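Local coordinates for 39 kDa initiator binding protein (Trichomonas vaginalis, PDB 1Q87) that binds the initiator (Inr) core promoter element and so probably helps start transcription, this chain being its C-terminal domain, at residues Ser21-Ser27 with Gln152-Asn156; Arg167-Asn171 with Leu182-Asn186. One frame throughout, in Å; residues are numbered along the deposited sequence.

Contact 1: residues Ser21-Ser27 with Gln152-Asn156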
# COMPACT_ATOMS: atom_id res chain seq x y z
N SER A 21 -5.65 15.00 9.70
CA SER A 21 -6.61 13.95 10.15
C SER A 21 -6.59 12.76 9.19
O SER A 21 -7.30 12.75 8.17
CB SER A 21 -8.02 14.54 10.25
OG SER A 21 -8.81 13.79 11.17
N MET A 22 -5.78 11.76 9.52
CA MET A 22 -5.58 10.54 8.74
C MET A 22 -6.85 9.74 8.48
O MET A 22 -7.52 9.29 9.39
CB MET A 22 -4.57 9.63 9.43
CG MET A 22 -4.31 8.32 8.68
SD MET A 22 -3.66 6.99 9.74
CE MET A 22 -2.04 7.60 10.12
N CYS A 23 -7.16 9.55 7.21
CA CYS A 23 -8.33 8.79 6.84
C CYS A 23 -8.11 8.26 5.41
O CYS A 23 -7.41 8.88 4.62
CB CYS A 23 -9.56 9.69 6.91
SG CYS A 23 -11.07 8.76 6.99
N ILE A 24 -8.68 7.12 5.07
CA ILE A 24 -8.45 6.65 3.73
C ILE A 24 -9.31 7.47 2.78
O ILE A 24 -10.37 7.96 3.17
CB ILE A 24 -8.76 5.16 3.60
CG1 ILE A 24 -10.16 4.87 4.13
CG2 ILE A 24 -7.71 4.37 4.37
CD1 ILE A 24 -10.76 3.56 3.57
N GLY A 25 -8.82 7.63 1.55
CA GLY A 25 -9.54 8.40 0.55
C GLY A 25 -10.13 7.51 -0.53
O GLY A 25 -9.97 6.29 -0.51
N ASN A 26 -10.79 8.15 -1.49
CA ASN A 26 -11.46 7.50 -2.60
C ASN A 26 -12.31 6.39 -2.05
O ASN A 26 -12.49 5.35 -2.71
CB ASN A 26 -10.44 6.94 -3.61
CG ASN A 26 -10.94 7.03 -5.07
OD1 ASN A 26 -10.21 6.78 -6.03
ND2 ASN A 26 -12.20 7.42 -5.23
N SER A 27 -12.87 6.65 -0.87
CA SER A 27 -13.68 5.66 -0.15
C SER A 27 -14.99 6.24 0.33
O SER A 27 -15.01 7.36 0.82
CB SER A 27 -12.92 5.17 1.11
OG SER A 27 -11.63 4.71 0.78
N GLN A 152 0.83 10.48 3.84
CA GLN A 152 0.66 10.21 5.25
C GLN A 152 -0.76 10.49 5.79
O GLN A 152 -1.19 9.84 6.73
CB GLN A 152 1.68 11.00 6.07
CG GLN A 152 2.49 10.11 7.00
CD GLN A 152 3.31 9.07 6.24
OE1 GLN A 152 2.76 8.23 5.51
NE2 GLN A 152 4.62 9.12 6.40
N ASN A 153 -1.49 11.42 5.19
CA ASN A 153 -2.86 11.71 5.66
C ASN A 153 -4.01 10.98 4.99
O ASN A 153 -5.14 11.07 5.45
CB ASN A 153 -3.15 13.20 5.56
CG ASN A 153 -2.67 13.95 6.75
OD1 ASN A 153 -3.37 14.04 7.75
ND2 ASN A 153 -1.44 14.47 6.67
N GLU A 154 -3.72 10.28 3.90
CA GLU A 154 -4.70 9.50 3.13
C GLU A 154 -3.81 8.30 2.73
O GLU A 154 -3.47 8.11 1.56
CB GLU A 154 -5.13 10.35 1.94
CG GLU A 154 -6.32 9.83 1.12
CD GLU A 154 -6.96 10.95 0.30
OE1 GLU A 154 -7.63 10.66 -0.71
OE2 GLU A 154 -6.81 12.13 0.67
N PRO A 155 -3.44 7.47 3.72
CA PRO A 155 -2.57 6.31 3.53
C PRO A 155 -2.77 5.27 2.43
O PRO A 155 -1.82 4.58 2.13
CB PRO A 155 -2.46 5.70 4.94
CG PRO A 155 -3.58 6.28 5.71
CD PRO A 155 -4.32 7.30 4.87
N ASN A 156 -3.97 5.15 1.83
CA ASN A 156 -4.19 4.21 0.72
C ASN A 156 -3.92 4.93 -0.60
O ASN A 156 -4.14 4.37 -1.67
CB ASN A 156 -5.64 3.68 0.70
CG ASN A 156 -6.67 4.78 0.52
OD1 ASN A 156 -6.49 5.90 1.03
ND2 ASN A 156 -7.77 4.47 -0.18

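Contact 2: residues Arg167-Asn171 with Leu182-Asn186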
# COMPACT_ATOMS: atom_id res chain seq x y z
N ARG A 167 0.62 12.36 -10.04
CA ARG A 167 -0.49 11.45 -10.30
C ARG A 167 -0.90 10.74 -9.01
O ARG A 167 -0.06 10.50 -8.14
CB ARG A 167 -0.07 10.42 -11.34
CG ARG A 167 -1.21 9.63 -11.92
CD ARG A 167 -0.69 8.44 -12.69
NE ARG A 167 0.58 8.74 -13.36
CZ ARG A 167 1.39 7.80 -13.85
NH1 ARG A 167 1.07 6.52 -13.74
NH2 ARG A 167 2.53 8.15 -14.45
N LYS A 168 -2.18 10.41 -8.88
CA LYS A 168 -2.65 9.72 -7.70
C LYS A 168 -3.42 8.43 -7.98
O LYS A 168 -4.22 8.38 -8.91
CB LYS A 168 -3.51 10.65 -6.85
CG LYS A 168 -2.67 11.70 -6.10
CD LYS A 168 -3.55 12.56 -5.21
CE LYS A 168 -2.78 13.76 -4.65
NZ LYS A 168 -3.70 14.68 -3.93
N ILE A 169 -3.18 7.38 -7.20
CA ILE A 169 -3.89 6.11 -7.40
C ILE A 169 -4.16 5.46 -6.04
O ILE A 169 -3.26 5.35 -5.20
CB ILE A 169 -3.09 5.20 -8.35
CG1 ILE A 169 -3.84 3.91 -8.57
CG2 ILE A 169 -1.67 5.08 -7.88
CD1 ILE A 169 -5.22 4.12 -9.21
N TRP A 170 -5.39 5.03 -5.82
CA TRP A 170 -5.79 4.48 -4.52
C TRP A 170 -5.94 2.98 -4.32
O TRP A 170 -6.66 2.30 -5.09
CB TRP A 170 -7.12 5.12 -4.07
CG TRP A 170 -7.02 6.62 -3.78
CD1 TRP A 170 -6.97 7.21 -2.56
CD2 TRP A 170 -6.96 7.69 -4.75
NE1 TRP A 170 -6.88 8.57 -2.70
CE2 TRP A 170 -6.88 8.90 -4.03
CE3 TRP A 170 -6.98 7.74 -6.15
CZ2 TRP A 170 -6.82 10.15 -4.66
CZ3 TRP A 170 -6.92 8.98 -6.77
CH2 TRP A 170 -6.84 10.16 -6.03
N ASN A 171 -5.28 2.48 -3.28
CA ASN A 171 -5.42 1.08 -2.96
C ASN A 171 -6.76 1.03 -2.27
O ASN A 171 -7.06 1.93 -1.48
CB ASN A 171 -4.37 0.60 -1.99
CG ASN A 171 -4.65 -0.82 -1.50
OD1 ASN A 171 -4.77 -1.75 -2.30
ND2 ASN A 171 -4.77 -1.00 -0.18
N LEU A 182 -7.60 -1.34 -7.05
CA LEU A 182 -7.05 -0.04 -7.33
C LEU A 182 -8.14 0.76 -8.04
O LEU A 182 -8.91 0.21 -8.83
CB LEU A 182 -5.79 -0.16 -8.19
CG LEU A 182 -4.59 -0.77 -7.48
CD1 LEU A 182 -3.36 -0.62 -8.36
CD2 LEU A 182 -4.36 -0.10 -6.12
N MET A 183 -8.25 2.04 -7.71
CA MET A 183 -9.24 2.95 -8.29
C MET A 183 -8.64 4.34 -8.34
O MET A 183 -7.90 4.74 -7.42
CB MET A 183 -10.54 2.97 -7.46
CG MET A 183 -11.60 3.86 -8.07
SD MET A 183 -13.32 3.56 -7.50
CE MET A 183 -13.14 3.84 -5.85
N ASP A 184 -8.98 5.07 -9.41
CA ASP A 184 -8.45 6.42 -9.62
C ASP A 184 -9.48 7.48 -9.30
O ASP A 184 -10.58 7.16 -8.79
CB ASP A 184 -7.89 6.58 -11.06
CG ASP A 184 -8.99 6.53 -12.18
OD1 ASP A 184 -8.59 6.34 -13.36
OD2 ASP A 184 -10.20 6.68 -11.93
N GLU A 185 -9.13 8.73 -9.58
CA GLU A 185 -10.00 9.87 -9.28
C GLU A 185 -11.28 9.86 -10.07
O GLU A 185 -12.24 10.53 -9.67
CB GLU A 185 -9.30 11.21 -9.51
CG GLU A 185 -9.03 11.55 -10.94
CD GLU A 185 -7.74 10.94 -11.45
OE1 GLU A 185 -7.01 11.65 -12.18
OE2 GLU A 185 -7.46 9.76 -11.13
N ASN A 186 -11.32 9.11 -11.17
CA ASN A 186 -12.55 9.04 -11.96
C ASN A 186 -13.42 7.87 -11.53
O ASN A 186 -14.58 7.77 -11.94
CB ASN A 186 -12.23 8.89 -13.44
CG ASN A 186 -11.16 9.88 -13.90
OD1 ASN A 186 -10.17 9.50 -14.55
ND2 ASN A 186 -11.34 11.14 -13.55
O HOH W 1 -4.85 9.03 -11.49

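Contact 1: residues Ser21-Ser27 with Gln152-Asn156
Segment 21-27, an extended loop, lies along the loop 152-156, which turns a corner at P155 and N156, and the two are joined mainly by polar bonds. Loop 152-156 links strands 147-151 and 157-162; loop 21-27 leads into helix 29-47. N156 and G25 make the central pair. The N156 amide meets the G25 backbone with both its ends. N156 OD1 accepts from G25 N at 2.9 Å, with the donor tilted from the carbonyl plane. N156 ND2 gives a nearly straight bond to G25 O, also 2.9 Å, and that oxygen lies in the amide plane. CG of N156 sits between its backbone N and carbonyl carbon (chi1 61°), which turns the amide to the loop. S27 OG reaches G25 O from the opposite face, so two donors grip this oxygen. ND2 also bonds to N171 O, which helps fix the amide's rotation. E154 runs out extended and lays its CG 3.4 Å from G25 N; its OE1 bonds to W170 NE1. At the other end C23 N donates to N153 O (3.1 Å), and S21 N to N153 OD1. M22 adds an apolar touch, its CG 3.7 Å from the P155 ring at CG. Helix 95-105 packs on M22, I24 and P155 through Y99 and A103, helix 29-47 meets C23 and I24, and strand 165-171 lies against N156.

Contact 2: residues Arg167-Asn171 with Leu182-Asn186
W170, L182 and I169 bury the most surface where strand 165-171 pairs with 182-183. W170 and M183 form an antiparallel hydrogen-bonded pair. W170 N donates to M183 O at 3.0 Å, and M183 N to W170 O at 3.1 Å. The W170 indole reaches alongside the start of the turn that follows. W170 CE3 comes 3.4 Å from M183 O, which lies at the ring edge near its plane, and W170 CZ3 lies 3.6 Å from E185 N, approached obliquely. The indole N-H has its partner in E154. L182 sends its CD2 branch across to N171, 3.5 Å from N171 CA. I169 reaches over with CD1, which stops 3.3 Å from M183 O; CG1 anti to the backbone N (chi1 -179°) starts that reach. I169 and L182 both rest on W193 of helix 193-199. Farther along, a water donates to K168 O and to E185 OE2, bridging strand and turn where no direct bond joins them. D184 OD2 accepts from N186 N, 2.8 Å away, and makes an Asx turn. The arrangement is a beta hairpin with a ten-residue connection, whose second strand is followed by the Asx turn, within an antiparallel sheet.

How the contacts relate
The two contacts meet at the end of strand 165-171. N156 O and N171 N are 2.7 Å apart, a probable hydrogen bond. Contact 1 is partly buried and joins a loop to a corner, with no regular strand pairing. Its bonds come largely from side-chain amides meeting backbone. Contact 2 is mostly buried and lies within the sheet. There, paired main chains do the holding, with an aromatic ring and aliphatic branches filling in. Contact 1 brings the loop before helix 29-47 to the sheet; contact 2 joins neighbouring strands of that sheet.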